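Local structure of pheromome Binding Protein (Epiphyas postvittana, 6VQ5) at residues V15-E18 against C19-E22; E96-K99 against T100-I104; K67-H70 against G71-E74. The protein probably binds small hydrophobic odorants, pheromones perhaps among them, and carries them in the manner of insect odorant-binding proteins. One frame throughout, in Å; residues are numbered along the deposited sequence.

Interaction 1 of 3, residues V15-E18 against C19-E22; sequences VLEE and CKKE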
loop_
_atom_site.group_PDB
_atom_site.type_symbol
_atom_site.label_atom_id
_atom_site.label_comp_id
_atom_site.label_asym_id
_atom_site.label_seq_id
_atom_site.Cartn_x
_atom_site.Cartn_y
_atom_site.Cartn_z
ATOM N N VAL A 15 -4.063 0.322 -12.649
ATOM C CA VAL A 15 -4.904 0.133 -11.439
ATOM C C VAL A 15 -5.099 1.498 -10.764
ATOM O O VAL A 15 -6.243 1.767 -10.332
ATOM C CB VAL A 15 -4.282 -0.949 -10.540
ATOM C CG1 VAL A 15 -4.568 -0.741 -9.070
ATOM C CG2 VAL A 15 -4.743 -2.322 -10.974
ATOM N N LEU A 16 -4.062 2.341 -10.731
ATOM C CA LEU A 16 -4.151 3.738 -10.213
ATOM C C LEU A 16 -5.164 4.547 -11.043
ATOM O O LEU A 16 -6.036 5.196 -10.436
ATOM C CB LEU A 16 -2.770 4.408 -10.232
ATOM C CG LEU A 16 -2.724 5.848 -9.713
ATOM C CD1 LEU A 16 -3.469 5.979 -8.395
ATOM C CD2 LEU A 16 -1.297 6.347 -9.539
ATOM N N GLU A 17 -5.028 4.528 -12.376
ATOM C CA GLU A 17 -5.900 5.261 -13.332
ATOM C C GLU A 17 -7.342 4.781 -13.194
ATOM O O GLU A 17 -8.253 5.629 -13.256
ATOM C CB GLU A 17 -5.407 5.078 -14.763
ATOM C CG GLU A 17 -4.211 5.943 -15.112
ATOM C CD GLU A 17 -4.346 7.419 -14.783
ATOM O OE1 GLU A 17 -5.177 8.091 -15.384
ATOM O OE2 GLU A 17 -3.636 7.891 -13.907
ATOM N N GLU A 18 -7.555 3.475 -13.050
ATOM C CA GLU A 18 -8.922 2.921 -12.885
ATOM C C GLU A 18 -9.500 3.504 -11.601
ATOM O O GLU A 18 -10.583 4.104 -11.674
ATOM C CB GLU A 18 -8.925 1.393 -12.851
ATOM C CG GLU A 18 -8.769 0.765 -14.218
ATOM C CD GLU A 18 -8.838 -0.749 -14.212
ATOM O OE1 GLU A 18 -8.837 -1.345 -13.122
ATOM O OE2 GLU A 18 -8.950 -1.337 -15.307
ATOM N N CYS A 19 -8.769 3.370 -10.494
ATOM C CA CYS A 19 -9.205 3.821 -9.151
ATOM C C CYS A 19 -9.488 5.318 -9.166
ATOM O O CYS A 19 -10.436 5.738 -8.470
ATOM C CB CYS A 19 -8.168 3.443 -8.108
ATOM S SG CYS A 19 -8.180 1.655 -7.830
ATOM N N LYS A 20 -8.717 6.077 -9.949
ATOM C CA LYS A 20 -8.839 7.558 -10.032
ATOM C C LYS A 20 -10.236 7.871 -10.594
ATOM O O LYS A 20 -10.934 8.733 -10.040
ATOM C CB LYS A 20 -7.677 8.154 -10.841
ATOM C CG LYS A 20 -7.308 9.588 -10.497
ATOM C CD LYS A 20 -6.674 10.377 -11.638
ATOM C CE LYS A 20 -5.453 9.710 -12.241
ATOM N NZ LYS A 20 -4.849 10.529 -13.322
ATOM N N LYS A 21 -10.652 7.159 -11.635
ATOM C CA LYS A 21 -11.970 7.371 -12.309
ATOM C C LYS A 21 -13.146 6.880 -11.422
ATOM O O LYS A 21 -14.099 7.683 -11.163
ATOM C CB LYS A 21 -12.011 6.635 -13.646
ATOM C CG LYS A 21 -11.225 7.286 -14.777
ATOM C CD LYS A 21 -11.471 6.580 -16.103
ATOM C CE LYS A 21 -10.356 6.794 -17.106
ATOM N NZ LYS A 21 -10.759 6.359 -18.472
ATOM N N GLU A 22 -13.056 5.640 -10.932
ATOM C CA GLU A 22 -14.032 5.028 -9.990
ATOM C C GLU A 22 -14.300 5.934 -8.777
ATOM O O GLU A 22 -15.488 6.054 -8.428
ATOM C CB GLU A 22 -13.538 3.667 -9.503
ATOM C CG GLU A 22 -13.400 2.660 -10.620
ATOM C CD GLU A 22 -13.233 1.228 -10.149
ATOM O OE1 GLU A 22 -13.177 1.009 -8.913
ATOM O OE2 GLU A 22 -13.153 0.336 -11.023
#

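Interaction 2 of 3, residues E96-K99 against T100-I104; sequences ECEK and THDAI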
loop_
_atom_site.group_PDB
_atom_site.type_symbol
_atom_site.label_atom_id
_atom_site.label_comp_id
_atom_site.label_asym_id
_atom_site.label_seq_id
_atom_site.Cartn_x
_atom_site.Cartn_y
_atom_site.Cartn_z
ATOM N N GLU A 96 2.755 -7.575 10.052
ATOM C CA GLU A 96 2.910 -7.055 11.434
ATOM C C GLU A 96 2.199 -5.706 11.542
ATOM O O GLU A 96 1.505 -5.483 12.543
ATOM C CB GLU A 96 4.379 -7.029 11.853
ATOM C CG GLU A 96 4.789 -8.289 12.611
ATOM C CD GLU A 96 3.920 -8.653 13.816
ATOM O OE1 GLU A 96 3.203 -7.751 14.320
ATOM O OE2 GLU A 96 3.948 -9.830 14.252
ATOM N N CYS A 97 2.331 -4.866 10.520
ATOM C CA CYS A 97 1.599 -3.583 10.362
ATOM C C CYS A 97 0.084 -3.831 10.394
ATOM O O CYS A 97 -0.626 -3.104 11.126
ATOM C CB CYS A 97 1.989 -2.925 9.048
ATOM S SG CYS A 97 3.660 -2.231 9.053
ATOM N N GLU A 98 -0.382 -4.821 9.623
ATOM C CA GLU A 98 -1.804 -5.251 9.542
ATOM C C GLU A 98 -2.314 -5.650 10.937
ATOM O O GLU A 98 -3.401 -5.191 11.312
ATOM C CB GLU A 98 -1.956 -6.386 8.533
ATOM C CG GLU A 98 -3.396 -6.788 8.299
ATOM C CD GLU A 98 -3.590 -8.046 7.470
ATOM O OE1 GLU A 98 -2.719 -8.946 7.508
ATOM O OE2 GLU A 98 -4.614 -8.110 6.778
ATOM N N LYS A 99 -1.557 -6.456 11.683
ATOM C CA LYS A 99 -1.905 -6.819 13.086
ATOM C C LYS A 99 -1.977 -5.542 13.944
ATOM O O LYS A 99 -3.001 -5.353 14.643
ATOM C CB LYS A 99 -0.901 -7.817 13.674
ATOM C CG LYS A 99 -1.145 -9.276 13.320
ATOM C CD LYS A 99 0.023 -10.172 13.666
ATOM C CE LYS A 99 0.536 -9.962 15.078
ATOM N NZ LYS A 99 1.214 -11.170 15.608
ATOM N N THR A 100 -0.938 -4.702 13.903
ATOM C CA THR A 100 -0.813 -3.504 14.769
ATOM C C THR A 100 -2.060 -2.629 14.615
ATOM O O THR A 100 -2.565 -2.158 15.654
ATOM C CB THR A 100 0.466 -2.724 14.445
ATOM O OG1 THR A 100 1.530 -3.654 14.631
ATOM C CG2 THR A 100 0.677 -1.491 15.299
ATOM N N HIS A 101 -2.532 -2.429 13.379
ATOM C CA HIS A 101 -3.652 -1.505 13.060
ATOM C C HIS A 101 -4.927 -2.274 12.696
ATOM O O HIS A 101 -5.814 -1.655 12.077
ATOM C CB HIS A 101 -3.251 -0.539 11.942
ATOM C CG HIS A 101 -1.957 0.155 12.179
ATOM N ND1 HIS A 101 -1.722 0.923 13.301
ATOM C CD2 HIS A 101 -0.827 0.194 11.444
ATOM C CE1 HIS A 101 -0.504 1.414 13.244
ATOM N NE2 HIS A 101 0.063 0.989 12.108
ATOM N N ASP A 102 -5.040 -3.542 13.099
ATOM C CA ASP A 102 -6.149 -4.441 12.673
ATOM C C ASP A 102 -7.499 -3.859 13.109
ATOM O O ASP A 102 -8.468 -4.045 12.367
ATOM C CB ASP A 102 -5.957 -5.869 13.192
ATOM C CG ASP A 102 -6.622 -6.913 12.309
ATOM O OD1 ASP A 102 -7.835 -7.140 12.516
ATOM O OD2 ASP A 102 -5.932 -7.457 11.394
ATOM N N ALA A 103 -7.543 -3.153 14.240
ATOM C CA ALA A 103 -8.781 -2.699 14.917
ATOM C C ALA A 103 -9.300 -1.371 14.348
ATOM O O ALA A 103 -10.326 -0.901 14.841
ATOM C CB ALA A 103 -8.526 -2.593 16.403
ATOM N N ILE A 104 -8.649 -0.767 13.355
ATOM C CA ILE A 104 -9.150 0.523 12.785
ATOM C C ILE A 104 -10.476 0.253 12.061
ATOM O O ILE A 104 -10.484 -0.562 11.113
ATOM C CB ILE A 104 -8.118 1.226 11.881
ATOM C CG1 ILE A 104 -6.818 1.502 12.641
ATOM C CG2 ILE A 104 -8.705 2.499 11.295
ATOM C CD1 ILE A 104 -5.921 2.537 11.987
#

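Interaction 3 of 3, residues K67-H70 against G71-E74; sequences KIHH and GNAE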
loop_
_atom_site.group_PDB
_atom_site.type_symbol
_atom_site.label_atom_id
_atom_site.label_comp_id
_atom_site.label_asym_id
_atom_site.label_seq_id
_atom_site.Cartn_x
_atom_site.Cartn_y
_atom_site.Cartn_z
ATOM N N LYS A 67 -8.788 -8.387 4.840
ATOM C CA LYS A 67 -7.554 -9.082 5.302
ATOM C C LYS A 67 -6.619 -9.295 4.106
ATOM O O LYS A 67 -7.101 -9.720 3.033
ATOM C CB LYS A 67 -7.864 -10.429 5.965
ATOM C CG LYS A 67 -8.733 -10.374 7.220
ATOM C CD LYS A 67 -8.334 -9.301 8.226
ATOM C CE LYS A 67 -6.943 -9.490 8.795
ATOM N NZ LYS A 67 -6.958 -10.313 10.030
ATOM N N ILE A 68 -5.334 -8.997 4.304
ATOM C CA ILE A 68 -4.274 -9.067 3.258
ATOM C C ILE A 68 -4.025 -10.534 2.909
ATOM O O ILE A 68 -3.862 -11.332 3.837
ATOM C CB ILE A 68 -2.985 -8.371 3.737
ATOM C CG1 ILE A 68 -3.172 -6.852 3.783
ATOM C CG2 ILE A 68 -1.798 -8.776 2.872
ATOM C CD1 ILE A 68 -2.009 -6.095 4.377
ATOM N N HIS A 69 -3.952 -10.844 1.614
ATOM C CA HIS A 69 -3.655 -12.191 1.066
ATOM C C HIS A 69 -2.138 -12.396 0.953
ATOM O O HIS A 69 -1.533 -11.827 0.030
ATOM C CB HIS A 69 -4.368 -12.375 -0.277
ATOM C CG HIS A 69 -4.427 -13.803 -0.693
ATOM N ND1 HIS A 69 -3.666 -14.292 -1.730
ATOM C CD2 HIS A 69 -5.109 -14.852 -0.185
ATOM C CE1 HIS A 69 -3.896 -15.580 -1.866
ATOM N NE2 HIS A 69 -4.772 -15.949 -0.924
ATOM N N HIS A 70 -1.571 -13.212 1.846
ATOM C CA HIS A 70 -0.117 -13.502 1.983
ATOM C C HIS A 70 0.492 -13.860 0.620
ATOM O O HIS A 70 1.450 -13.183 0.206
ATOM C CB HIS A 70 0.096 -14.613 3.027
ATOM C CG HIS A 70 1.510 -14.767 3.482
ATOM N ND1 HIS A 70 2.384 -15.671 2.900
ATOM C CD2 HIS A 70 2.204 -14.150 4.462
ATOM C CE1 HIS A 70 3.557 -15.589 3.494
ATOM N NE2 HIS A 70 3.469 -14.677 4.464
ATOM N N GLY A 71 -0.055 -14.876 -0.052
ATOM C CA GLY A 71 0.476 -15.438 -1.309
ATOM C C GLY A 71 0.574 -14.404 -2.415
ATOM O O GLY A 71 1.638 -14.321 -3.048
ATOM N N ASN A 72 -0.497 -13.640 -2.648
ATOM C CA ASN A 72 -0.570 -12.611 -3.720
ATOM C C ASN A 72 0.342 -11.428 -3.370
ATOM O O ASN A 72 0.811 -10.764 -4.308
ATOM C CB ASN A 72 -2.005 -12.143 -3.976
ATOM C CG ASN A 72 -2.892 -13.218 -4.571
ATOM O OD1 ASN A 72 -2.423 -14.287 -4.957
ATOM N ND2 ASN A 72 -4.184 -12.945 -4.646
ATOM N N ALA A 73 0.580 -11.163 -2.080
ATOM C CA ALA A 73 1.533 -10.134 -1.600
ATOM C C ALA A 73 2.948 -10.514 -2.054
ATOM O O ALA A 73 3.589 -9.697 -2.741
ATOM C CB ALA A 73 1.450 -9.986 -0.101
ATOM N N GLU A 74 3.397 -11.725 -1.709
ATOM C CA GLU A 74 4.708 -12.277 -2.140
ATOM C C GLU A 74 4.822 -12.211 -3.671
ATOM O O GLU A 74 5.920 -11.865 -4.156
ATOM C CB GLU A 74 4.896 -13.710 -1.631
ATOM C CG GLU A 74 5.269 -13.792 -0.159
ATOM C CD GLU A 74 5.907 -15.098 0.286
ATOM O OE1 GLU A 74 5.641 -16.142 -0.327
ATOM O OE2 GLU A 74 6.686 -15.064 1.242
#

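Interaction 1 of 3, residues V15-E18 against C19-E22
An i to i+3 salt bridge between E17 and K20, laid over the backbone hydrogen bonds of helix 13-23, makes this a local contact within the first modelled helix of an all-helical odorant-binding protein. The two side chains run alongside each other in the same direction. K20 NZ approaches both carboxylate oxygens of E17, 3.0 Å from OE2 and 3.2 Å from OE1, a forked grip in which each hydrogen bond taken alone is weak. The lysine reaches it with CG anti to its backbone N (chi1 -153°) and a bend at chi3, while the glutamate folds at chi2 to bring its carboxylate round to the ammonium. K20 NZ has a second carboxylate partner in E27, beyond the end of the helix. Replacing E17 by an alanine would probably cost the K20 ammonium its partner within the helix, though E27 would remain, and let the end of the lysine turn more freely.

On another flank, the carboxylates of E18 and E22 both turn to K58 of helix 46-58; E18 OE1 and E22 OE2 stay 5.1 Å apart, and the shared lysine probably offsets their repulsion. The peptide N-H of E22 meets E18 O nearly end-on, at 3.0 Å. One turn earlier, C19 N donates to V15 O over 3.0 Å. The sulfur of C19 forms the disulfide to C54, which ties helix 13-23 covalently to helix 46-58, while L16 packs against I30 and L33 of helix 28-37. The chemistry divides by direction: the E17-K20 bridge stays within the helix, whereas K58 and the buried disulfide hold it to helix 46-58, the charge pairs likely being more sensitive to ionisation.

Interaction 2 of 3, residues E96-K99 against T100-I104
The hydroxyl of T100 turns back over its own helix, OG1 anti to the carbonyl carbon and beside the backbone N (chi1 -58°), the torsion that puts it within hydrogen-bonding distance, 2.8 Å, of E96 O. T100 N donates to the same oxygen over 2.9 Å, from the opposite face of the carbonyl plane, so two bonds from one residue grip a single acceptor; the hydroxyl stands above that plane instead of on a lone pair. H101 has its CG beside the backbone N as well (chi1 -51°); its ring lies obliquely beside C97 O, which receives H101 N at 3.0 Å, and the T100 CG2 methyl sits over one face, toward the rim.

These bonds close the C-terminal end of helix 84-100. H101 is the first residue to leave helical backbone angles and opens a type I beta turn to I104, and D102 N now donates to K99 O, 3.1 Å away and well above the carbonyl plane. Next to this end the disulfide from C97 to C117 joins the helix to helix 107-121. The side chains of E98 and D102 run alongside each other, carboxylates 48° apart in plane. E98 OE2 accepts from I68 N, whereas D102 OD2 faces K67 in a long, weak ion pair.

Interaction 3 of 3, residues K67-H70 against G71-E74
At the edge of the H69 ring, in its plane, sits CB of N72, while the amide beyond it is inclined to the imidazole with the two planes 57° apart. ND1 is the ring atom that faces N72 CB and CG, and it makes no bond to the polar end of the asparagine. The amide is held elsewhere: N72 ND2 donates to E60 O, earlier in the same loop. H70 and E74 form the other flat pair, ring and carboxylate planes 42° apart, and they meet at a looser distance, with H70 CE1 3.9 Å from E74 OE2.

The first pair belongs to a helix N-cap. H69 stands just before helix 70-79, and its ND1 takes the N-H of N72 in a weak bond of 3.4 Å; the bond requires that nitrogen to carry a lone pair. The H69 ring, its CG opposite the backbone N about CA-CB (chi1 -164°), is carried forward beside the first turn, where the early peptide N-H groups have no preceding carbonyls to receive them. The regular bonding of the helix begins at the same residue, A73 N donating to H69 O, 3.1 Å away and almost in line with the carbonyl bond. The next step repeats this geometry, E74 N reaching H70 O at 3.1 Å in a nearly straight bond. The A73 methyl points back toward 67-70, beside the carbonyls of H69 and H70.

Beyond the cap, H70 and A73 both rest on V91 of helix 84-100, and I68 on L94 of the same helix. H69 is also backbone hydrogen-bonded to L61, which ties together the two ends of the loop between helices 46-58 and 70-79.

How the interactions relate
All three contacts are local, yet their chemistry follows their place on a helix. Interaction 1 lies within a helix and is partly buried, with charge pairs added to regular backbone bonds; interaction 2, also partly buried, closes a helix C-terminus through a doubly used carbonyl; interaction 3, a surface contact, opens a helix through a ring nitrogen. Interactions 1 and 2 each include a disulfide cysteine, but their centres are 26 Å apart, on opposite sides of the chain's centre. Interactions 2 and 3 touch, the start of 67-70 meeting acidic side chains of 96-104, which joins the loop before helix 70-79 to the end of helix 84-100.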